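Local coordinates for protein serine protease pet (Escherichia coli, PDB 4OM9) that acts as a secreted serine protease and enterotoxin of enteroaggregative E. coli, with alpha-fodrin of the host cell as its probable target, at residues A[110-115]-A[360-365]; A[378-383]-A[396-401]; A[740-745]-A[760-765]. All coordinates share one frame; numbering follows the deposited sequence.

Contact 1: A[110-115]-A[360-365]; sequences YVVETR and ALHKIG
His362 reaches from the beta-helix to the protease-domain loop 110-115 and there meets the backbone carbonyl of Tyr110. Its ND1 donates to Tyr110 O at 3.1 Å with an N-H...O angle of 147°. The donor lies in the carbonyl plane, although the oxygen stands 22° out of the imidazole plane. CG of His362 is set anti to its own carbonyl carbon (chi1 -70°), which turns the ring toward the loop; CB, placed by the backbone, lies 3.7 Å from Val112 CG2. The side chains of Val112 and His362 cross there at about a right angle.

Ile364, two residues along the same face of strand 361-364, fills the other half of the contact with two branches. Its CG2 presses against Val111 O at 3.3 Å and lies 4.2 Å from CG2 of Val112. CG1 stands between the backbone N and the carbonyl carbon, and from there CD1 extends to Tyr110 CB at 3.8 Å. One directed bond and a set of aliphatic contacts thus join two domains at a buried seam, and the bond requires ND1 of His362 to carry its proton.

Contact 2: A[378-383]-A[396-401]; sequences NLKTGN and NIYVAG
Successive coils of a right-handed parallel beta-helix, as in other autotransporter passenger domains, stack here through strands 379-381 and 397-399, whose axes come within 4.7 Å. Four backbone bonds alternate between the strands: Leu379 N to Asn396 O, Tyr398 N to Leu379 O, Thr381 N to Tyr398 O and Ala400 N to Thr381 O.

On one face Lys380 runs extended across the Tyr398 ring. CG anti to the backbone N in Tyr398 (chi1 164°) brings one face of the ring against that chain, with Lys380 CE over that face and Lys380 CG 3.6 Å from Tyr398 CD1. Lys380 NZ then stands 4.8 Å from the ring centroid, only 7° off its normal, in a cation-pi contact; it also bonds to Ala632 O and Thr88 OG1. Tyr398 OH goes to Glu113. The opposite face points into the helix, and there Leu379 CD2 meets Ile397 CG2 at 3.8 Å.

Asn378 and Asn396 stand side by side, pointing the same way, with their amide planes 72° apart. Asn378 OD1 takes two weak bonds, from Asn396 N and from Asn396 ND2 (3.4 Å). The coils therefore adhere by regular backbone bonding, while the buried ammonium is probably stabilised by an aromatic face and two neutral oxygens.

Contact 3: A[740-745]-A[760-765]; sequences NFTAKN and KLSFGS
Ala743 O draws two donors from the neighbouring segment: Gly764 N bonds to it at 2.8 Å, and Phe763 CA makes a C-H...O contact with it at 3.2 Å. The Gly764 donor is tilted 19° from the carbonyl plane. On the other side of the same residue, Ala743 N gives its hydrogen to a side chain instead of a carbonyl. The acceptor is Ser762 OG, held between its own backbone N and carbonyl carbon (chi1 77°). The modelled bond is unusually short and follows a cis peptide, so its exact length is doubtful.

On one side of this polar line apolar groups meet. Ala743 CB sits at the edge of the Phe763 ring, in its plane, 3.8 Å from Phe763 CD1. Farther along, Phe763 CE1 comes to the edge of the Phe741 ring, with 4.3 Å between the two CE1 atoms. On the side of Asn740 and Thr742 the partners are mixed: Leu761 directs its CD1 methyl at two oxygens, lying 3.3 Å from Thr742 OG1 and equally far from Asn740 OD1. The Lys760 chain, bent near its end, runs beside Asn740, its CD 3.6 Å from Asn740 OD1.

The segment 760-765 is loop yet runs nearly along the strand, as the next coil of a beta-helix would. Strand 740-744 pairs in parallel with 708-712 through Leu709 and Leu711. Phe741 and Ala743 touch Ile753 and Val749 of strand 747-755, while Phe763 stacks on Tyr790 of strand 788-791 and Ser765 OG bonds to Asp787 just before that strand.

Contacts 1 and 2 are buried neighbours that share a sheet, since strand 361-364 lies beside strand 379-381. Contact 1 joins separate domains and relies on side chains, whereas contact 2 joins consecutive coils and relies on its backbone ladder. They also interlock: Lys363 NZ reaches Asn383 O at 2.7 Å, and Arg115 of the protease loop reaches Gly401 O. Contact 3, about 48 Å from contact 1 and about 47 Å from contact 2 between nearest atoms, lies on the opposite side of the chain's centre and is only partly buried. Like contact 2, it joins segments running the same way, but an irregular partner replaces the second strand, and a serine hydroxyl appears to take part in the bonding, at a length that is doubtful.

Contact 1: A[110-115]-A[360-365]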
ATOM      1  N   TYR A 110     -26.205  18.081 -14.544  1.00 33.68           N
ATOM      2  CA  TYR A 110     -26.143  16.909 -13.673  1.00 33.13           C
ATOM      3  C   TYR A 110     -24.817  16.889 -12.925  1.00 32.51           C
ATOM      4  O   TYR A 110     -23.756  17.059 -13.530  1.00 32.72           O
ATOM      5  CB  TYR A 110     -26.289  15.597 -14.459  1.00 33.66           C
ATOM      6  CG  TYR A 110     -27.584  15.423 -15.201  1.00 34.44           C
ATOM      7  CD1 TYR A 110     -28.744  16.077 -14.791  1.00 34.46           C
ATOM      8  CD2 TYR A 110     -27.648  14.597 -16.330  1.00 35.31           C
ATOM      9  CE1 TYR A 110     -29.939  15.911 -15.505  1.00 38.41           C
ATOM     10  CE2 TYR A 110     -28.819  14.420 -17.028  1.00 36.18           C
ATOM     11  CZ  TYR A 110     -29.972  15.081 -16.628  1.00 41.00           C
ATOM     12  OH  TYR A 110     -31.147  14.901 -17.357  1.00 37.37           O
ATOM     13  N   VAL A 111     -24.868  16.659 -11.620  1.00 31.87           N
ATOM     14  CA  VAL A 111     -23.637  16.585 -10.846  1.00 31.41           C
ATOM     15  C   VAL A 111     -22.867  15.291 -11.105  1.00 31.51           C
ATOM     16  O   VAL A 111     -23.366  14.182 -10.905  1.00 31.56           O
ATOM     17  CB  VAL A 111     -23.910  16.719  -9.353  1.00 30.82           C
ATOM     18  CG1 VAL A 111     -22.601  16.520  -8.543  1.00 30.47           C
ATOM     19  CG2 VAL A 111     -24.501  18.079  -9.086  1.00 30.86           C
ATOM     20  N   VAL A 112     -21.628  15.447 -11.531  1.00 31.68           N
ATOM     21  CA  VAL A 112     -20.822  14.303 -11.902  1.00 31.96           C
ATOM     22  C   VAL A 112     -20.045  13.739 -10.691  1.00 31.54           C
ATOM     23  O   VAL A 112     -19.793  12.539 -10.629  1.00 31.75           O
ATOM     24  CB  VAL A 112     -19.874  14.699 -13.064  1.00 32.53           C
ATOM     25  CG1 VAL A 112     -18.668  13.815 -13.145  1.00 33.11           C
ATOM     26  CG2 VAL A 112     -20.626  14.658 -14.373  1.00 33.40           C
ATOM     27  N   GLU A 113     -19.716  14.587  -9.720  1.00 31.09           N
ATOM     28  CA  GLU A 113     -18.768  14.204  -8.638  1.00 30.85           C
ATOM     29  C   GLU A 113     -19.315  13.298  -7.540  1.00 30.54           C
ATOM     30  O   GLU A 113     -18.557  12.542  -6.944  1.00 30.60           O
ATOM     31  CB  GLU A 113     -18.184  15.455  -7.965  1.00 30.66           C
ATOM     32  CG  GLU A 113     -17.272  16.295  -8.871  1.00 31.13           C
ATOM     33  CD  GLU A 113     -18.003  16.949 -10.059  1.00 31.42           C
ATOM     34  OE1 GLU A 113     -19.259  16.939 -10.100  1.00 31.25           O
ATOM     35  OE2 GLU A 113     -17.300  17.466 -10.955  1.00 31.93           O
ATOM     36  N   THR A 114     -20.606  13.393  -7.235  1.00 31.50           N
ATOM     37  CA  THR A 114     -21.175  12.604  -6.145  1.00 32.70           C
ATOM     38  C   THR A 114     -22.534  12.075  -6.531  1.00 35.45           C
ATOM     39  O   THR A 114     -23.221  12.674  -7.361  1.00 36.90           O
ATOM     40  CB  THR A 114     -21.283  13.419  -4.834  1.00 32.90           C
ATOM     41  OG1 THR A 114     -22.143  12.736  -3.911  1.00 36.03           O
ATOM     42  CG2 THR A 114     -21.833  14.810  -5.087  1.00 31.03           C
ATOM     43  N   ARG A 115     -22.929  10.943  -5.956  1.00 31.03           N
ATOM     44  CA  ARG A 115     -24.254  10.409  -6.248  1.00 33.19           C
ATOM     45  C   ARG A 115     -25.301  11.028  -5.321  1.00 34.21           C
ATOM     46  O   ARG A 115     -26.501  10.763  -5.465  1.00 31.34           O
ATOM     47  CB  ARG A 115     -24.278   8.884  -6.153  1.00 32.87           C
ATOM     48  CG  ARG A 115     -23.832   8.181  -7.442  1.00 33.95           C
ATOM     49  CD  ARG A 115     -22.342   8.291  -7.632  1.00 31.92           C
ATOM     50  NE  ARG A 115     -21.640   7.547  -6.586  1.00 34.98           N
ATOM     51  CZ  ARG A 115     -20.416   7.826  -6.130  1.00 36.88           C
ATOM     52  NH1 ARG A 115     -19.719   8.855  -6.604  1.00 34.99           N
ATOM     53  NH2 ARG A 115     -19.896   7.073  -5.174  1.00 36.45           N
ATOM     54  N   ALA A 360     -19.177  20.776 -21.842  1.00 33.57           N
ATOM     55  CA  ALA A 360     -18.799  19.436 -21.395  1.00 31.57           C
ATOM     56  C   ALA A 360     -19.980  18.495 -21.370  1.00 29.06           C
ATOM     57  O   ALA A 360     -21.060  18.848 -20.908  1.00 29.43           O
ATOM     58  CB  ALA A 360     -18.155  19.479 -19.999  1.00 28.86           C
ATOM     59  N   LEU A 361     -19.768  17.281 -21.840  1.00 27.96           N
ATOM     60  CA  LEU A 361     -20.782  16.259 -21.709  1.00 28.29           C
ATOM     61  C   LEU A 361     -20.697  15.600 -20.312  1.00 28.23           C
ATOM     62  O   LEU A 361     -19.709  14.939 -19.978  1.00 25.40           O
ATOM     63  CB  LEU A 361     -20.625  15.234 -22.836  1.00 28.09           C
ATOM     64  CG  LEU A 361     -21.179  13.814 -22.682  1.00 28.87           C
ATOM     65  CD1 LEU A 361     -22.624  13.820 -22.211  1.00 30.88           C
ATOM     66  CD2 LEU A 361     -21.046  13.060 -23.996  1.00 30.36           C
ATOM     67  N   HIS A 362     -21.743  15.792 -19.507  1.00 28.37           N
ATOM     68  CA  HIS A 362     -21.807  15.206 -18.156  1.00 27.36           C
ATOM     69  C   HIS A 362     -22.538  13.881 -18.171  1.00 28.42           C
ATOM     70  O   HIS A 362     -23.741  13.831 -18.414  1.00 31.04           O
ATOM     71  CB  HIS A 362     -22.516  16.146 -17.172  1.00 28.22           C
ATOM     72  CG  HIS A 362     -21.733  17.375 -16.834  1.00 28.78           C
ATOM     73  ND1 HIS A 362     -22.089  18.221 -15.806  1.00 29.10           N
ATOM     74  CD2 HIS A 362     -20.615  17.900 -17.383  1.00 27.00           C
ATOM     75  CE1 HIS A 362     -21.219  19.212 -15.732  1.00 31.31           C
ATOM     76  NE2 HIS A 362     -20.317  19.045 -16.684  1.00 31.45           N
ATOM     77  N   LYS A 363     -21.816  12.807 -17.897  1.00 25.68           N
ATOM     78  CA  LYS A 363     -22.399  11.475 -17.896  1.00 25.36           C
ATOM     79  C   LYS A 363     -22.503  10.897 -16.466  1.00 24.26           C
ATOM     80  O   LYS A 363     -21.492  10.745 -15.774  1.00 26.52           O
ATOM     81  CB  LYS A 363     -21.563  10.554 -18.794  1.00 22.53           C
ATOM     82  CG  LYS A 363     -22.221   9.221 -19.109  1.00 26.13           C
ATOM     83  CD  LYS A 363     -22.032   8.172 -18.023  1.00 25.30           C
ATOM     84  CE  LYS A 363     -22.723   6.866 -18.407  1.00 28.91           C
ATOM     85  NZ  LYS A 363     -22.820   5.994 -17.210  1.00 26.25           N
ATOM     86  N   ILE A 364     -23.712  10.565 -16.030  1.00 26.85           N
ATOM     87  CA  ILE A 364     -23.898   9.880 -14.740  1.00 27.88           C
ATOM     88  C   ILE A 364     -24.798   8.686 -14.937  1.00 29.32           C
ATOM     89  O   ILE A 364     -25.117   8.321 -16.082  1.00 30.95           O
ATOM     90  CB  ILE A 364     -24.502  10.769 -13.648  1.00 27.35           C
ATOM     91  CG1 ILE A 364     -25.901  11.249 -14.055  1.00 30.32           C
ATOM     92  CG2 ILE A 364     -23.602  11.941 -13.360  1.00 28.14           C
ATOM     93  CD1 ILE A 364     -26.618  12.081 -12.969  1.00 29.20           C
ATOM     94  N   GLY A 365     -25.193   8.068 -13.829  1.00 29.83           N
ATOM     95  CA  GLY A 365     -25.996   6.864 -13.878  1.00 30.39           C
ATOM     96  C   GLY A 365     -25.152   5.626 -14.102  1.00 31.51           C
ATOM     97  O   GLY A 365     -23.977   5.710 -14.479  1.00 30.39           O
TER

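Contact 2: A[378-383]-A[396-401]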
ATOM      1  N   ASN A 378     -15.190  17.726 -24.451  1.00 32.52           N
ATOM      2  CA  ASN A 378     -14.726  17.117 -23.209  1.00 30.61           C
ATOM      3  C   ASN A 378     -15.800  16.282 -22.547  1.00 27.48           C
ATOM      4  O   ASN A 378     -16.989  16.557 -22.675  1.00 25.77           O
ATOM      5  CB  ASN A 378     -14.214  18.187 -22.239  1.00 28.59           C
ATOM      6  CG  ASN A 378     -13.024  18.957 -22.807  1.00 35.44           C
ATOM      7  OD1 ASN A 378     -12.347  18.487 -23.735  1.00 33.35           O
ATOM      8  ND2 ASN A 378     -12.765  20.144 -22.259  1.00 32.63           N
ATOM      9  N   LEU A 379     -15.362  15.226 -21.881  1.00 29.24           N
ATOM     10  CA  LEU A 379     -16.251  14.371 -21.139  1.00 30.23           C
ATOM     11  C   LEU A 379     -16.026  14.568 -19.634  1.00 26.41           C
ATOM     12  O   LEU A 379     -14.889  14.687 -19.178  1.00 22.57           O
ATOM     13  CB  LEU A 379     -16.024  12.908 -21.525  1.00 27.49           C
ATOM     14  CG  LEU A 379     -16.759  11.927 -20.608  1.00 25.26           C
ATOM     15  CD1 LEU A 379     -18.253  11.992 -20.863  1.00 25.51           C
ATOM     16  CD2 LEU A 379     -16.255  10.505 -20.740  1.00 25.01           C
ATOM     17  N   LYS A 380     -17.115  14.625 -18.878  1.00 24.11           N
ATOM     18  CA  LYS A 380     -17.051  14.521 -17.422  1.00 23.31           C
ATOM     19  C   LYS A 380     -17.949  13.381 -16.979  1.00 24.33           C
ATOM     20  O   LYS A 380     -19.163  13.470 -17.116  1.00 26.19           O
ATOM     21  CB  LYS A 380     -17.462  15.828 -16.756  1.00 23.69           C
ATOM     22  CG  LYS A 380     -16.456  16.939 -16.975  1.00 24.24           C
ATOM     23  CD  LYS A 380     -16.651  18.088 -16.020  1.00 26.64           C
ATOM     24  CE  LYS A 380     -15.538  19.111 -16.193  1.00 30.63           C
ATOM     25  NZ  LYS A 380     -15.495  20.165 -15.123  1.00 29.51           N
ATOM     26  N   THR A 381     -17.363  12.297 -16.475  1.00 27.08           N
ATOM     27  CA  THR A 381     -18.153  11.131 -16.111  1.00 26.08           C
ATOM     28  C   THR A 381     -17.930  10.709 -14.643  1.00 25.70           C
ATOM     29  O   THR A 381     -16.822  10.821 -14.109  1.00 25.20           O
ATOM     30  CB  THR A 381     -17.865   9.941 -17.068  1.00 27.85           C
ATOM     31  OG1 THR A 381     -18.638   8.808 -16.666  1.00 29.41           O
ATOM     32  CG2 THR A 381     -16.386   9.558 -17.090  1.00 26.99           C
ATOM     33  N   GLY A 382     -19.004  10.255 -13.992  1.00 25.63           N
ATOM     34  CA  GLY A 382     -18.963   9.900 -12.592  1.00 25.70           C
ATOM     35  C   GLY A 382     -19.567   8.552 -12.242  1.00 27.07           C
ATOM     36  O   GLY A 382     -19.636   8.190 -11.076  1.00 27.46           O
ATOM     37  N   ASN A 383     -19.985   7.786 -13.237  1.00 22.53           N
ATOM     38  CA  ASN A 383     -20.697   6.551 -12.946  1.00 24.72           C
ATOM     39  C   ASN A 383     -20.894   5.714 -14.208  1.00 23.56           C
ATOM     40  O   ASN A 383     -20.865   6.236 -15.323  1.00 24.63           O
ATOM     41  CB  ASN A 383     -22.065   6.871 -12.296  1.00 23.26           C
ATOM     42  CG  ASN A 383     -22.620   5.704 -11.524  1.00 24.51           C
ATOM     43  OD1 ASN A 383     -21.957   4.681 -11.404  1.00 25.30           O
ATOM     44  ND2 ASN A 383     -23.826   5.842 -10.989  1.00 25.79           N
ATOM     45  N   ASN A 396     -10.600  15.689 -24.062  1.00 33.96           N
ATOM     46  CA  ASN A 396     -10.165  15.451 -22.686  1.00 31.09           C
ATOM     47  C   ASN A 396     -11.244  14.739 -21.895  1.00 29.43           C
ATOM     48  O   ASN A 396     -12.421  15.065 -22.043  1.00 29.76           O
ATOM     49  CB  ASN A 396      -9.829  16.762 -21.978  1.00 33.37           C
ATOM     50  CG  ASN A 396      -8.679  17.485 -22.622  1.00 34.75           C
ATOM     51  OD1 ASN A 396      -7.528  17.101 -22.448  1.00 34.20           O
ATOM     52  ND2 ASN A 396      -8.983  18.536 -23.383  1.00 38.07           N
ATOM     53  N   ILE A 397     -10.846  13.794 -21.040  1.00 29.27           N
ATOM     54  CA  ILE A 397     -11.781  13.099 -20.170  1.00 27.16           C
ATOM     55  C   ILE A 397     -11.504  13.351 -18.678  1.00 27.45           C
ATOM     56  O   ILE A 397     -10.348  13.279 -18.226  1.00 28.18           O
ATOM     57  CB  ILE A 397     -11.753  11.597 -20.448  1.00 25.25           C
ATOM     58  CG1 ILE A 397     -12.161  11.334 -21.892  1.00 27.82           C
ATOM     59  CG2 ILE A 397     -12.664  10.846 -19.471  1.00 23.66           C
ATOM     60  CD1 ILE A 397     -11.901   9.935 -22.367  1.00 25.92           C
ATOM     61  N   TYR A 398     -12.567  13.643 -17.922  1.00 29.64           N
ATOM     62  CA  TYR A 398     -12.492  13.862 -16.475  1.00 27.16           C
ATOM     63  C   TYR A 398     -13.313  12.794 -15.783  1.00 25.77           C
ATOM     64  O   TYR A 398     -14.503  12.643 -16.045  1.00 26.64           O
ATOM     65  CB  TYR A 398     -12.968  15.267 -16.140  1.00 28.28           C
ATOM     66  CG  TYR A 398     -13.334  15.649 -14.704  1.00 26.58           C
ATOM     67  CD1 TYR A 398     -14.634  15.482 -14.238  1.00 26.87           C
ATOM     68  CD2 TYR A 398     -12.413  16.304 -13.867  1.00 28.21           C
ATOM     69  CE1 TYR A 398     -15.000  15.902 -12.968  1.00 27.50           C
ATOM     70  CE2 TYR A 398     -12.761  16.713 -12.576  1.00 27.26           C
ATOM     71  CZ  TYR A 398     -14.068  16.510 -12.139  1.00 28.55           C
ATOM     72  OH  TYR A 398     -14.481  16.917 -10.898  1.00 27.42           O
ATOM     73  N   VAL A 399     -12.637  12.008 -14.948  1.00 25.03           N
ATOM     74  CA  VAL A 399     -13.252  10.893 -14.250  1.00 24.29           C
ATOM     75  C   VAL A 399     -13.337  11.233 -12.771  1.00 24.79           C
ATOM     76  O   VAL A 399     -12.310  11.486 -12.126  1.00 24.52           O
ATOM     77  CB  VAL A 399     -12.457   9.612 -14.459  1.00 23.83           C
ATOM     78  CG1 VAL A 399     -13.203   8.398 -13.915  1.00 20.58           C
ATOM     79  CG2 VAL A 399     -12.146   9.451 -15.948  1.00 22.77           C
ATOM     80  N   ALA A 400     -14.553  11.264 -12.239  1.00 22.94           N
ATOM     81  CA  ALA A 400     -14.750  11.663 -10.847  1.00 24.22           C
ATOM     82  C   ALA A 400     -15.650  10.718 -10.048  1.00 23.32           C
ATOM     83  O   ALA A 400     -16.545  10.064 -10.595  1.00 24.31           O
ATOM     84  CB  ALA A 400     -15.321  13.079 -10.791  1.00 25.17           C
ATOM     85  N   GLY A 401     -15.375  10.625  -8.747  1.00 28.52           N
ATOM     86  CA  GLY A 401     -16.387  10.196  -7.798  1.00 31.84           C
ATOM     87  C   GLY A 401     -16.348   8.747  -7.391  1.00 32.55           C
ATOM     88  O   GLY A 401     -16.999   8.352  -6.417  1.00 29.17           O
TER

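Contact 3: A[740-745]-A[760-765]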
ATOM      1  N   ASN A 740      23.528 -12.109  12.869  1.00 61.14           N
ATOM      2  CA  ASN A 740      23.132 -13.520  12.841  1.00 61.86           C
ATOM      3  C   ASN A 740      23.226 -14.143  11.452  1.00 61.36           C
ATOM      4  O   ASN A 740      22.692 -13.621  10.454  1.00 60.93           O
ATOM      5  CB  ASN A 740      21.711 -13.704  13.368  1.00 62.93           C
ATOM      6  CG  ASN A 740      21.613 -13.503  14.862  1.00 66.70           C
ATOM      7  OD1 ASN A 740      22.402 -14.064  15.631  1.00 64.00           O
ATOM      8  ND2 ASN A 740      20.653 -12.691  15.285  1.00 64.48           N
ATOM      9  N   PHE A 741      23.922 -15.268  11.402  1.00 61.49           N
ATOM     10  CA  PHE A 741      24.048 -16.049  10.192  1.00 61.18           C
ATOM     11  C   PHE A 741      23.658 -17.485  10.522  1.00 62.22           C
ATOM     12  O   PHE A 741      24.432 -18.231  11.123  1.00 64.23           O
ATOM     13  CB  PHE A 741      25.468 -15.953   9.636  1.00 60.20           C
ATOM     14  CG  PHE A 741      25.691 -16.755   8.386  1.00 59.88           C
ATOM     15  CD1 PHE A 741      26.075 -18.087   8.460  1.00 60.39           C
ATOM     16  CD2 PHE A 741      25.538 -16.176   7.138  1.00 59.13           C
ATOM     17  CE1 PHE A 741      26.289 -18.826   7.321  1.00 60.14           C
ATOM     18  CE2 PHE A 741      25.749 -16.910   5.986  1.00 58.88           C
ATOM     19  CZ  PHE A 741      26.126 -18.236   6.078  1.00 59.38           C
ATOM     20  N   THR A 742      22.447 -17.851  10.124  1.00 62.82           N
ATOM     21  CA  THR A 742      21.856 -19.131  10.465  1.00 65.64           C
ATOM     22  C   THR A 742      21.635 -20.034   9.250  1.00 69.75           C
ATOM     23  O   THR A 742      21.034 -19.631   8.256  1.00 68.85           O
ATOM     24  CB  THR A 742      20.504 -18.932  11.202  1.00 69.93           C
ATOM     25  OG1 THR A 742      20.718 -18.169  12.394  1.00 74.31           O
ATOM     26  CG2 THR A 742      19.866 -20.267  11.573  1.00 72.13           C
ATOM     27  N   ALA A 743      22.132 -21.262   9.337  1.00 64.48           N
ATOM     28  CA  ALA A 743      21.853 -22.276   8.335  1.00 64.77           C
ATOM     29  C   ALA A 743      21.242 -23.483   9.026  1.00 66.20           C
ATOM     30  O   ALA A 743      21.731 -23.913  10.072  1.00 68.39           O
ATOM     31  CB  ALA A 743      23.112 -22.661   7.585  1.00 63.98           C
ATOM     32  N   LYS A 744      20.179 -24.028   8.446  1.00 66.90           N
ATOM     33  CA  LYS A 744      19.417 -25.097   9.083  1.00 68.37           C
ATOM     34  C   LYS A 744      18.433 -25.754   8.122  1.00 69.01           C
ATOM     35  O   LYS A 744      18.208 -25.258   7.017  1.00 68.33           O
ATOM     36  CB  LYS A 744      18.657 -24.554  10.292  1.00 69.05           C
ATOM     37  CG  LYS A 744      17.516 -23.629   9.923  1.00 68.98           C
ATOM     38  CD  LYS A 744      16.918 -22.966  11.156  1.00 69.54           C
ATOM     39  CE  LYS A 744      15.817 -21.979  10.772  1.00 69.47           C
ATOM     40  NZ  LYS A 744      15.109 -21.408  11.955  1.00 71.87           N
ATOM     41  N   ASN A 745      17.849 -26.867   8.561  1.00 70.54           N
ATOM     42  CA  ASN A 745      16.782 -27.546   7.826  1.00 71.27           C
ATOM     43  C   ASN A 745      17.134 -27.912   6.392  1.00 70.70           C
ATOM     44  O   ASN A 745      16.605 -27.328   5.457  1.00 70.26           O
ATOM     45  CB  ASN A 745      15.517 -26.686   7.827  1.00 71.53           C
ATOM     46  CG  ASN A 745      14.637 -26.947   9.032  1.00 82.15           C
ATOM     47  OD1 ASN A 745      14.848 -26.379  10.106  1.00 81.93           O
ATOM     48  ND2 ASN A 745      13.645 -27.814   8.863  1.00 82.26           N
ATOM     49  N   LYS A 760      27.218 -14.511  15.633  1.00 82.75           N
ATOM     50  CA  LYS A 760      26.674 -15.718  16.246  1.00 83.73           C
ATOM     51  C   LYS A 760      26.274 -16.776  15.230  1.00 77.85           C
ATOM     52  O   LYS A 760      26.335 -16.542  14.030  1.00 75.08           O
ATOM     53  CB  LYS A 760      25.461 -15.365  17.108  1.00 84.11           C
ATOM     54  CG  LYS A 760      25.730 -14.340  18.205  1.00 85.83           C
ATOM     55  CD  LYS A 760      24.436 -13.653  18.617  1.00 85.03           C
ATOM     56  CE  LYS A 760      23.484 -14.601  19.350  1.00 84.56           C
ATOM     57  NZ  LYS A 760      23.990 -14.928  20.715  1.00 93.28           N
ATOM     58  N   LEU A 761      25.918 -17.957  15.741  1.00 96.84           N
ATOM     59  CA  LEU A 761      25.105 -18.931  15.011  1.00 92.97           C
ATOM     60  C   LEU A 761      25.855 -19.597  13.832  1.00 85.85           C
ATOM     61  O   LEU A 761      26.847 -19.038  13.351  1.00 87.68           O
ATOM     62  CB  LEU A 761      23.813 -18.224  14.570  1.00 93.54           C
ATOM     63  CG  LEU A 761      22.858 -18.045  15.762  1.00 96.15           C
ATOM     64  CD1 LEU A 761      21.617 -17.259  15.394  1.00 87.06           C
ATOM     65  CD2 LEU A 761      22.484 -19.402  16.364  1.00 93.00           C
ATOM     66  N   SER A 762      25.432 -20.788  13.372  1.00117.23           N
ATOM     67  CA  SER A 762      24.207 -21.504  13.770  1.00108.27           C
ATOM     68  C   SER A 762      24.206 -22.997  13.491  1.00116.61           C
ATOM     69  O   SER A 762      23.769 -23.785  14.324  1.00122.90           O
ATOM     70  CB  SER A 762      23.023 -20.980  13.007  1.00105.37           C
ATOM     71  OG  SER A 762      23.073 -21.532  11.700  1.00106.81           O
ATOM     72  N   PHE A 763      24.647 -23.337  12.275  1.00 79.70           N
ATOM     73  CA  PHE A 763      24.416 -24.620  11.576  1.00 79.14           C
ATOM     74  C   PHE A 763      23.562 -25.677  12.277  1.00 83.08           C
ATOM     75  O   PHE A 763      23.912 -26.170  13.344  1.00 89.57           O
ATOM     76  CB  PHE A 763      25.751 -25.274  11.218  1.00 81.52           C
ATOM     77  CG  PHE A 763      26.717 -24.363  10.523  1.00 81.60           C
ATOM     78  CD1 PHE A 763      26.314 -23.562   9.478  1.00 74.11           C
ATOM     79  CD2 PHE A 763      28.041 -24.319  10.925  1.00 83.45           C
ATOM     80  CE1 PHE A 763      27.218 -22.719   8.846  1.00 70.99           C
ATOM     81  CE2 PHE A 763      28.947 -23.491  10.303  1.00 78.33           C
ATOM     82  CZ  PHE A 763      28.537 -22.688   9.260  1.00 76.01           C
ATOM     83  N   GLY A 764      22.453 -26.048  11.652  1.00 85.62           N
ATOM     84  CA  GLY A 764      21.657 -27.155  12.143  1.00 94.11           C
ATOM     85  C   GLY A 764      20.438 -26.765  12.951  1.00 95.13           C
ATOM     86  O   GLY A 764      20.494 -25.892  13.821  1.00 93.25           O
ATOM     87  N   SER A 765      19.330 -27.433  12.651  1.00 90.56           N
ATOM     88  CA  SER A 765      18.071 -27.212  13.345  1.00 93.91           C
ATOM     89  C   SER A 765      18.218 -27.445  14.839  1.00106.24           C
ATOM     90  O   SER A 765      18.407 -28.579  15.277  1.00111.55           O
ATOM     91  CB  SER A 765      16.989 -28.134  12.782  1.00 96.08           C
ATOM     92  OG  SER A 765      16.993 -28.122  11.365  1.00 83.78           O
TER